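Local coordinates for glycerol dehydratase (Clostridium butyricum, PDB 1R9D), which dehydrates glycerol without vitamin B12, probably by the radical chemistry of the glycyl radical enzyme family, at residues A[44-47]-A[48-51]; A[53-56]-A[57-61]; A[703-707]-A[708-712]; A[737-740]-A[741-745]. One frame throughout, in Å; residues are numbered along the deposited sequence.

Contact 1 of 4, residues A[44-47]-A[48-51]; sequences GQPA and ILRR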
loop_
_atom_site.group_PDB
_atom_site.type_symbol
_atom_site.label_atom_id
_atom_site.label_comp_id
_atom_site.label_asym_id
_atom_site.label_seq_id
_atom_site.Cartn_x
_atom_site.Cartn_y
_atom_site.Cartn_z
ATOM N N GLY A 44 12.041 -0.583 -7.347
ATOM C CA GLY A 44 11.130 0.476 -7.757
ATOM C C GLY A 44 9.810 0.003 -8.327
ATOM O O GLY A 44 9.055 0.789 -8.899
ATOM N N GLN A 45 9.518 -1.278 -8.142
ATOM C CA GLN A 45 8.299 -1.888 -8.659
ATOM C C GLN A 45 7.256 -2.118 -7.559
ATOM O O GLN A 45 7.609 -2.317 -6.397
ATOM C CB GLN A 45 8.661 -3.236 -9.283
ATOM C CG GLN A 45 7.790 -3.653 -10.430
ATOM C CD GLN A 45 8.055 -2.833 -11.670
ATOM O OE1 GLN A 45 7.130 -2.374 -12.324
ATOM N NE2 GLN A 45 9.327 -2.650 -12.003
ATOM N N PRO A 46 5.957 -2.079 -7.914
ATOM C CA PRO A 46 4.879 -2.303 -6.940
ATOM C C PRO A 46 5.024 -3.748 -6.444
ATOM O O PRO A 46 5.507 -4.611 -7.182
ATOM C CB PRO A 46 3.611 -2.124 -7.773
ATOM C CG PRO A 46 4.030 -1.182 -8.842
ATOM C CD PRO A 46 5.407 -1.670 -9.218
ATOM N N ALA A 47 4.595 -4.019 -5.218
ATOM C CA ALA A 47 4.725 -5.364 -4.656
ATOM C C ALA A 47 4.232 -6.518 -5.536
ATOM O O ALA A 47 4.896 -7.552 -5.633
ATOM C CB ALA A 47 4.035 -5.425 -3.294
ATOM N N ILE A 48 3.078 -6.358 -6.175
ATOM C CA ILE A 48 2.530 -7.428 -7.004
ATOM C C ILE A 48 3.447 -7.804 -8.171
ATOM O O ILE A 48 3.582 -8.981 -8.521
ATOM C CB ILE A 48 1.118 -7.049 -7.541
ATOM C CG1 ILE A 48 0.456 -8.264 -8.201
ATOM C CG2 ILE A 48 1.220 -5.889 -8.524
ATOM C CD1 ILE A 48 0.022 -9.334 -7.218
ATOM N N LEU A 49 4.081 -6.804 -8.770
ATOM C CA LEU A 49 4.979 -7.054 -9.890
ATOM C C LEU A 49 6.288 -7.663 -9.378
ATOM O O LEU A 49 6.889 -8.501 -10.046
ATOM C CB LEU A 49 5.226 -5.743 -10.648
ATOM C CG LEU A 49 5.286 -5.776 -12.179
ATOM C CD1 LEU A 49 4.180 -6.646 -12.758
ATOM C CD2 LEU A 49 5.144 -4.351 -12.701
ATOM N N ARG A 50 6.726 -7.252 -8.190
ATOM C CA ARG A 50 7.942 -7.812 -7.605
ATOM C C ARG A 50 7.738 -9.309 -7.381
ATOM O O ARG A 50 8.643 -10.116 -7.605
ATOM C CB ARG A 50 8.267 -7.137 -6.270
ATOM C CG ARG A 50 8.807 -5.724 -6.409
ATOM C CD ARG A 50 10.133 -5.579 -5.670
ATOM N NE ARG A 50 9.956 -5.098 -4.313
ATOM C CZ ARG A 50 10.941 -4.937 -3.437
ATOM N NH1 ARG A 50 12.194 -5.223 -3.765
ATOM N NH2 ARG A 50 10.667 -4.463 -2.236
ATOM N N ARG A 51 6.536 -9.673 -6.941
ATOM C CA ARG A 51 6.204 -11.071 -6.690
ATOM C C ARG A 51 6.164 -11.874 -7.994
ATOM O O ARG A 51 6.597 -13.025 -8.035
ATOM C CB ARG A 51 4.847 -11.175 -5.981
ATOM C CG ARG A 51 4.821 -10.652 -4.542
ATOM C CD ARG A 51 5.738 -11.462 -3.626
ATOM N NE ARG A 51 5.543 -12.897 -3.818
ATOM C CZ ARG A 51 6.142 -13.844 -3.100
ATOM N NH1 ARG A 51 6.981 -13.517 -2.126
ATOM N NH2 ARG A 51 5.916 -15.120 -3.378
#

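Contact 2 of 4, residues A[53-56]-A[57-61]; sequences LALK and HILEN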
loop_
_atom_site.group_PDB
_atom_site.type_symbol
_atom_site.label_atom_id
_atom_site.label_comp_id
_atom_site.label_asym_id
_atom_site.label_seq_id
_atom_site.Cartn_x
_atom_site.Cartn_y
_atom_site.Cartn_z
ATOM N N LEU A 53 7.754 -11.102 -10.920
ATOM C CA LEU A 53 9.113 -11.164 -11.463
ATOM C C LEU A 53 10.007 -12.104 -10.658
ATOM O O LEU A 53 10.935 -12.705 -11.202
ATOM C CB LEU A 53 9.724 -9.760 -11.501
ATOM C CG LEU A 53 9.019 -8.793 -12.457
ATOM C CD1 LEU A 53 9.485 -7.372 -12.206
ATOM C CD2 LEU A 53 9.297 -9.211 -13.897
ATOM N N ALA A 54 9.728 -12.230 -9.363
ATOM C CA ALA A 54 10.504 -13.117 -8.504
ATOM C C ALA A 54 10.166 -14.565 -8.849
ATOM O O ALA A 54 11.058 -15.408 -8.974
ATOM C CB ALA A 54 10.200 -12.837 -7.036
ATOM N N LEU A 55 8.877 -14.861 -9.000
ATOM C CA LEU A 55 8.468 -16.215 -9.353
ATOM C C LEU A 55 9.099 -16.574 -10.700
ATOM O O LEU A 55 9.579 -17.687 -10.893
ATOM C CB LEU A 55 6.936 -16.320 -9.436
ATOM C CG LEU A 55 6.385 -17.695 -9.837
ATOM C CD1 LEU A 55 6.881 -18.749 -8.859
ATOM C CD2 LEU A 55 4.865 -17.673 -9.854
ATOM N N LYS A 56 9.101 -15.621 -11.626
ATOM C CA LYS A 56 9.694 -15.832 -12.948
ATOM C C LYS A 56 11.175 -16.193 -12.819
ATOM O O LYS A 56 11.640 -17.171 -13.408
ATOM C CB LYS A 56 9.545 -14.561 -13.791
ATOM C CG LYS A 56 10.212 -14.600 -15.161
ATOM C CD LYS A 56 9.979 -13.279 -15.899
ATOM C CE LYS A 56 10.431 -13.330 -17.356
ATOM N NZ LYS A 56 11.908 -13.431 -17.504
ATOM N N HIS A 57 11.909 -15.404 -12.038
ATOM C CA HIS A 57 13.342 -15.628 -11.848
ATOM C C HIS A 57 13.627 -16.973 -11.181
ATOM O O HIS A 57 14.618 -17.642 -11.493
ATOM C CB HIS A 57 13.940 -14.503 -11.005
ATOM C CG HIS A 57 15.436 -14.466 -11.023
ATOM N ND1 HIS A 57 16.161 -14.321 -12.187
ATOM C CD2 HIS A 57 16.343 -14.540 -10.021
ATOM C CE1 HIS A 57 17.451 -14.305 -11.900
ATOM N NE2 HIS A 57 17.589 -14.435 -10.594
ATOM N N ILE A 58 12.761 -17.361 -10.251
ATOM C CA ILE A 58 12.913 -18.634 -9.558
ATOM C C ILE A 58 12.661 -19.792 -10.524
ATOM O O ILE A 58 13.491 -20.695 -10.660
ATOM C CB ILE A 58 11.918 -18.739 -8.376
ATOM C CG1 ILE A 58 12.300 -17.735 -7.289
ATOM C CG2 ILE A 58 11.892 -20.158 -7.835
ATOM C CD1 ILE A 58 11.269 -17.601 -6.184
ATOM N N LEU A 59 11.520 -19.756 -11.206
ATOM C CA LEU A 59 11.160 -20.814 -12.141
ATOM C C LEU A 59 12.133 -20.997 -13.301
ATOM O O LEU A 59 12.288 -22.108 -13.811
ATOM C CB LEU A 59 9.755 -20.578 -12.696
ATOM C CG LEU A 59 8.606 -20.762 -11.698
ATOM C CD1 LEU A 59 7.280 -20.584 -12.410
ATOM C CD2 LEU A 59 8.684 -22.145 -11.078
ATOM N N GLU A 60 12.786 -19.919 -13.720
ATOM C CA GLU A 60 13.730 -20.018 -14.827
ATOM C C GLU A 60 15.099 -20.542 -14.406
ATOM O O GLU A 60 15.816 -21.116 -15.224
ATOM C CB GLU A 60 13.909 -18.651 -15.508
ATOM C CG GLU A 60 12.637 -18.071 -16.114
ATOM C CD GLU A 60 12.856 -16.712 -16.767
ATOM O OE1 GLU A 60 13.578 -15.874 -16.183
ATOM O OE2 GLU A 60 12.295 -16.477 -17.857
ATOM N N ASN A 61 15.452 -20.380 -13.133
ATOM C CA ASN A 61 16.774 -20.791 -12.664
ATOM C C ASN A 61 16.888 -21.839 -11.555
ATOM O O ASN A 61 17.990 -22.300 -11.254
ATOM C CB ASN A 61 17.544 -19.541 -12.245
ATOM C CG ASN A 61 17.681 -18.544 -13.380
ATOM O OD1 ASN A 61 18.464 -18.750 -14.305
ATOM N ND2 ASN A 61 16.902 -17.467 -13.324
#

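Contact 3 of 4, residues A[703-707]-A[708-712]; sequences QKFHP and SALKG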
loop_
_atom_site.group_PDB
_atom_site.type_symbol
_atom_site.label_atom_id
_atom_site.label_comp_id
_atom_site.label_asym_id
_atom_site.label_seq_id
_atom_site.Cartn_x
_atom_site.Cartn_y
_atom_site.Cartn_z
ATOM N N GLN A 703 -10.617 -41.383 17.411
ATOM C CA GLN A 703 -10.954 -42.599 18.137
ATOM C C GLN A 703 -9.909 -43.641 17.747
ATOM O O GLN A 703 -9.429 -43.656 16.610
ATOM C CB GLN A 703 -12.380 -43.077 17.836
ATOM C CG GLN A 703 -13.408 -42.428 18.773
ATOM C CD GLN A 703 -14.712 -43.204 18.878
ATOM O OE1 GLN A 703 -15.424 -43.113 19.881
ATOM N NE2 GLN A 703 -15.035 -43.958 17.845
ATOM N N LYS A 704 -9.521 -44.472 18.710
ATOM C CA LYS A 704 -8.512 -45.498 18.481
ATOM C C LYS A 704 -9.069 -46.866 18.839
ATOM O O LYS A 704 -9.595 -47.060 19.934
ATOM C CB LYS A 704 -7.264 -45.208 19.324
ATOM C CG LYS A 704 -6.131 -46.207 19.114
ATOM C CD LYS A 704 -4.850 -45.770 19.813
ATOM C CE LYS A 704 -4.994 -45.785 21.322
ATOM N NZ LYS A 704 -3.715 -45.447 22.009
ATOM N N PHE A 705 -8.948 -47.810 17.914
ATOM C CA PHE A 705 -9.455 -49.157 18.139
ATOM C C PHE A 705 -8.398 -50.244 18.180
ATOM O O PHE A 705 -7.379 -50.174 17.486
ATOM C CB PHE A 705 -10.465 -49.544 17.055
ATOM C CG PHE A 705 -11.832 -48.978 17.271
ATOM C CD1 PHE A 705 -12.215 -47.791 16.659
ATOM C CD2 PHE A 705 -12.731 -49.621 18.116
ATOM C CE1 PHE A 705 -13.482 -47.247 16.886
ATOM C CE2 PHE A 705 -13.993 -49.088 18.351
ATOM C CZ PHE A 705 -14.371 -47.897 17.734
ATOM N N HIS A 706 -8.654 -51.256 19.002
ATOM C CA HIS A 706 -7.763 -52.397 19.076
ATOM C C HIS A 706 -8.062 -53.092 17.751
ATOM O O HIS A 706 -9.212 -53.143 17.320
ATOM C CB HIS A 706 -8.148 -53.283 20.268
ATOM C CG HIS A 706 -7.288 -54.496 20.421
ATOM N ND1 HIS A 706 -7.525 -55.667 19.736
ATOM C CD2 HIS A 706 -6.173 -54.713 21.160
ATOM C CE1 HIS A 706 -6.595 -56.553 20.044
ATOM N NE2 HIS A 706 -5.762 -55.999 20.907
ATOM N N PRO A 707 -7.035 -53.616 17.070
ATOM C CA PRO A 707 -7.237 -54.296 15.785
ATOM C C PRO A 707 -8.351 -55.345 15.714
ATOM O O PRO A 707 -8.968 -55.530 14.665
ATOM C CB PRO A 707 -5.859 -54.881 15.493
ATOM C CG PRO A 707 -4.955 -53.830 16.045
ATOM C CD PRO A 707 -5.598 -53.515 17.385
ATOM N N SER A 708 -8.613 -56.030 16.822
ATOM C CA SER A 708 -9.652 -57.053 16.839
ATOM C C SER A 708 -11.043 -56.496 16.527
ATOM O O SER A 708 -11.900 -57.208 16.004
ATOM C CB SER A 708 -9.676 -57.758 18.199
ATOM O OG SER A 708 -9.995 -56.851 19.242
ATOM N N ALA A 709 -11.265 -55.221 16.833
ATOM C CA ALA A 709 -12.565 -54.599 16.589
ATOM C C ALA A 709 -12.933 -54.478 15.109
ATOM O O ALA A 709 -14.111 -54.399 14.767
ATOM C CB ALA A 709 -12.613 -53.221 17.249
ATOM N N LEU A 710 -11.930 -54.465 14.232
ATOM C CA LEU A 710 -12.174 -54.338 12.797
ATOM C C LEU A 710 -12.109 -55.666 12.050
ATOM O O LEU A 710 -12.307 -55.712 10.839
ATOM C CB LEU A 710 -11.165 -53.369 12.176
ATOM C CG LEU A 710 -11.423 -51.861 12.282
ATOM C CD1 LEU A 710 -12.588 -51.492 11.383
ATOM C CD2 LEU A 710 -11.694 -51.463 13.725
ATOM N N LYS A 711 -11.845 -56.744 12.778
ATOM C CA LYS A 711 -11.731 -58.069 12.180
ATOM C C LYS A 711 -13.016 -58.592 11.534
ATOM O O LYS A 711 -14.102 -58.511 12.110
ATOM C CB LYS A 711 -11.230 -59.057 13.239
ATOM C CG LYS A 711 -11.061 -60.493 12.766
ATOM C CD LYS A 711 -10.175 -61.266 13.741
ATOM C CE LYS A 711 -10.132 -62.756 13.426
ATOM N NZ LYS A 711 -11.406 -63.442 13.791
ATOM N N GLY A 712 -12.879 -59.120 10.322
ATOM C CA GLY A 712 -14.014 -59.684 9.611
ATOM C C GLY A 712 -15.063 -58.710 9.117
ATOM O O GLY A 712 -14.976 -57.502 9.346
#

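Contact 4 of 4, residues A[737-740]-A[741-745]; sequences NVID and KKILL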
loop_
_atom_site.group_PDB
_atom_site.type_symbol
_atom_site.label_atom_id
_atom_site.label_comp_id
_atom_site.label_asym_id
_atom_site.label_seq_id
_atom_site.Cartn_x
_atom_site.Cartn_y
_atom_site.Cartn_z
ATOM N N ASN A 737 -7.601 -44.697 14.420
ATOM C CA ASN A 737 -6.298 -45.338 14.455
ATOM C C ASN A 737 -6.687 -46.784 14.756
ATOM O O ASN A 737 -7.588 -47.037 15.562
ATOM C CB ASN A 737 -5.430 -44.805 15.597
ATOM C CG ASN A 737 -4.300 -43.910 15.114
ATOM O OD1 ASN A 737 -3.665 -44.183 14.090
ATOM N ND2 ASN A 737 -4.028 -42.850 15.861
ATOM N N VAL A 738 -6.041 -47.728 14.086
ATOM C CA VAL A 738 -6.309 -49.143 14.306
ATOM C C VAL A 738 -4.941 -49.799 14.282
ATOM O O VAL A 738 -4.473 -50.239 13.233
ATOM C CB VAL A 738 -7.175 -49.750 13.182
ATOM C CG1 VAL A 738 -7.465 -51.218 13.481
ATOM C CG2 VAL A 738 -8.478 -48.978 13.049
ATOM N N ILE A 739 -4.296 -49.849 15.440
ATOM C CA ILE A 739 -2.965 -50.425 15.519
ATOM C C ILE A 739 -2.695 -51.123 16.845
ATOM O O ILE A 739 -3.324 -50.829 17.866
ATOM C CB ILE A 739 -1.894 -49.331 15.305
ATOM C CG1 ILE A 739 -0.518 -49.971 15.116
ATOM C CG2 ILE A 739 -1.889 -48.373 16.494
ATOM C CD1 ILE A 739 0.570 -48.981 14.777
ATOM N N ASP A 740 -1.750 -52.054 16.806
ATOM C CA ASP A 740 -1.344 -52.817 17.977
ATOM C C ASP A 740 -0.410 -51.940 18.805
ATOM O O ASP A 740 0.631 -51.497 18.312
ATOM C CB ASP A 740 -0.600 -54.075 17.531
ATOM C CG ASP A 740 -0.431 -55.079 18.647
ATOM O OD1 ASP A 740 -0.103 -54.666 19.781
ATOM O OD2 ASP A 740 -0.618 -56.287 18.376
ATOM N N LYS A 741 -0.779 -51.690 20.058
ATOM C CA LYS A 741 0.033 -50.858 20.940
ATOM C C LYS A 741 1.476 -51.347 21.063
ATOM O O LYS A 741 2.398 -50.549 21.244
ATOM C CB LYS A 741 -0.599 -50.796 22.332
ATOM C CG LYS A 741 0.187 -49.958 23.327
ATOM C CD LYS A 741 -0.487 -49.943 24.690
ATOM C CE LYS A 741 0.256 -49.045 25.662
ATOM N NZ LYS A 741 -0.461 -48.941 26.961
ATOM N N LYS A 742 1.668 -52.659 20.973
ATOM C CA LYS A 742 3.006 -53.233 21.078
ATOM C C LYS A 742 3.904 -52.751 19.944
ATOM O O LYS A 742 5.112 -52.580 20.125
ATOM C CB LYS A 742 2.920 -54.760 21.070
ATOM C CG LYS A 742 2.250 -55.320 22.312
ATOM C CD LYS A 742 1.866 -56.777 22.151
ATOM C CE LYS A 742 1.009 -57.227 23.327
ATOM N NZ LYS A 742 0.360 -58.544 23.079
ATOM N N ILE A 743 3.309 -52.527 18.776
ATOM C CA ILE A 743 4.066 -52.065 17.621
ATOM C C ILE A 743 4.577 -50.641 17.818
ATOM O O ILE A 743 5.695 -50.318 17.425
ATOM C CB ILE A 743 3.212 -52.137 16.337
ATOM C CG1 ILE A 743 2.893 -53.601 16.021
ATOM C CG2 ILE A 743 3.955 -51.489 15.171
ATOM C CD1 ILE A 743 2.018 -53.801 14.801
ATOM N N LEU A 744 3.766 -49.789 18.435
ATOM C CA LEU A 744 4.182 -48.415 18.674
ATOM C C LEU A 744 5.320 -48.376 19.693
ATOM O O LEU A 744 6.262 -47.588 19.566
ATOM C CB LEU A 744 2.997 -47.582 19.169
ATOM C CG LEU A 744 1.799 -47.533 18.215
ATOM C CD1 LEU A 744 0.680 -46.711 18.843
ATOM C CD2 LEU A 744 2.221 -46.929 16.888
ATOM N N LEU A 745 5.240 -49.235 20.703
ATOM C CA LEU A 745 6.278 -49.277 21.726
ATOM C C LEU A 745 7.580 -49.822 21.146
ATOM O O LEU A 745 8.667 -49.371 21.507
ATOM C CB LEU A 745 5.826 -50.142 22.908
ATOM C CG LEU A 745 4.650 -49.594 23.726
ATOM C CD1 LEU A 745 4.298 -50.572 24.841
ATOM C CD2 LEU A 745 5.015 -48.240 24.309
#

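Contact 1 of 4, residues A[44-47]-A[48-51]
Ala47 and Ile48 start helix 47-61 directly after the N-cap residue Pro46, and the Ile48 side chain leads away from the preceding loop toward Phe204 of helix 197-230 and Pro518. Leu49 does the reverse and leans back over the loop. Its CB packs on the Pro46 ring, Leu49 CB to Pro46 CD 4.3 Å, and the Gln45 chain, bent at chi2, runs aslant the leucine; the modelled closeness of Gln45 to Leu49, above all of the amide to the leucine methyl, is doubtful. Leu49 N also gives a weak hydrogen bond to Pro46 O. Arg50 N binds Pro46 O at 3.1 Å (158° at the hydrogen). Arg50 lays its aliphatic part alongside the loop, CG 3.8 Å from Gln45 CB and 3.6 Å from Gln45 O, while Arg50 NH1 makes a weak hydrogen bond to Phe39 O. Arg51 N binds Ala47 O at 3.0 Å, and its guanidinium leaves to form a salt bridge with Glu88. In the loop, Gly44 O is bound by Ser137 OG of the second subunit. A proline at the N-cap brings no side-chain acceptor, which leaves the opening of this helix to backbone carbonyls: Pro46 O takes two amides, one weakly, and the CH groups of Pro46, Gln45, Leu49 and Arg50 pack around that turn.

Contact 2 of 4, residues A[53-56]-A[57-61]
Lys56 and Glu60, one helical turn apart, form a salt bridge on a partly exposed flank of helix 47-61. The lysine runs out straight from CB to CE and bends only at chi4 (-68°), which folds NZ over toward the glutamate. Lys56 NZ meets Glu60 OE2 at 3.1 Å, on the syn side and 30° out of the carboxylate plane, and Glu60 OE1 more weakly at 3.2 Å. Glu60 N also binds Lys56 O at 3.0 Å, so side chains and backbone join the same pair. Leu55 lies on a buried face of the helix. With CG anti to the backbone N, Leu55 brings CD1 within 3.9 Å of Leu59 CG as the two leucines pass at an angle; Leu59 N binds Leu55 O at 2.9 Å in a nearly straight bond (173° at the hydrogen). His57 is held at its backbone by Leu53 O; its ring leads away from the preceding turn, and NE2 is hydrogen-bonded to Glu37 of helix 30-40. His57 O receives Asn61 ND2 at 2.9 Å, in the carbonyl plane on a lone pair, at the last turn of the helix. The helix is wedged among three others: Leu55 and Leu59 pack against both 197-230 and 260-277, Ile58 also touches 260-277, and Ala54, His57 and Asn61 lean on 30-40.

Contact 3 of 4, residues A[703-707]-A[708-712]
His706 ND1 and Ser708 OG lie 2.8 Å apart in a hydrogen bond, and Ser708 N donates to the same His706 ND1 at 3.1 Å from 28° out of the ring plane. Two groups of one residue thus grip a single imidazole nitrogen. The ring reaches them because CG stands anti to the backbone N (chi1 180°), while the serine hydroxyl sits between its own backbone N and carbonyl carbon. Pro707 CD lies 3.6 Å above one face of the His706 imidazole, offset toward the rim. On the buried side, Phe705 CD2 touches Ala709 CB at 3.7 Å, and Phe705 CB meets the Leu710 CD2 methyl at 4.0 Å; both alkyl groups approach the phenyl ring at a slant. The backbone sets these positions: Ala709 N binds His706 O at 3.0 Å and Leu710 N binds Pro707 O at 3.2 Å. Lys711 N continues the pattern to Ser708 O, so successive bonds, each spanning three residues, wind the chain after strand 702-705 into consecutive, overlapping turns that lead to helix 712-728. Farther out, Phe705 also packs on Pro680, Leu722 and Met787, Leu710 touches Val738 and Leu719, and Leu710 O is bound by Arg397. The bond from Ser708 N suggests that ND1 carries no proton, and the imidazole is then probably neutral, although the bond to the hydroxyl could run either way. The His706-Ser708 hydrogen bonds and the packing of Phe705 on Ala709 and Leu710 hold the two sides of the turn together.

Contact 4 of 4, residues A[737-740]-A[741-745]
Asp740 OD1 accepts Lys742 N at 2.9 Å (151° at the hydrogen), capping the first turn of helix 741-749. The carboxylate is met on its anti side, 25° out of plane; CG, anti to the backbone N (chi1 -166°), carries OD1 forward over the helix start. Asp740 O serves the next amide, binding Ile743 N at 2.9 Å. One residue therefore satisfies two amides of the opening turn. Lys742 NZ lies 5.1 Å from Asp740 OD1, not in contact, but its charge may still favour the ionised form of Asp740. Ile739, just before the N-cap, and Leu744 join across the helix start as a hydrophobic staple, where strand 733-738 of a mixed five-stranded sheet passes into the helix within the glycine radical region. Ile739 CD1 presses on Leu744 CD2 at 3.4 Å, tighter than usual for carbons, and Ile739 CG2 meets Leu744 CD1 at 3.9 Å. Ile743 adds its CD1 against Asp740 CB at 3.8 Å. Farther back, Asn737 ND2 is bound to Arg760 O, while Leu744 also packs on Ile780 of helix 773-781.

Overall arrangement
From the N terminus, the contacts follow one another in series, each joining adjacent segments, and none encloses or crosses another. Contact 1 starts helix 47-61 after its loop and contact 2 finishes the same helix, their centres about 13 Å apart. Contacts 3 and 4 lie on the other side of the chain's centre, with centres about 46 to 55 Å from those of the first two. Contact 3 carries strand 702-705 toward helix 712-728; contact 4 carries strand 733-738 into helix 741-749. These strands are parallel sheet neighbours, probably joined by backbone bonds from Phe705 N to Asn737 O and from Asn737 N to Gln703 O, while Pro707 packs on Ile739 and Asp740.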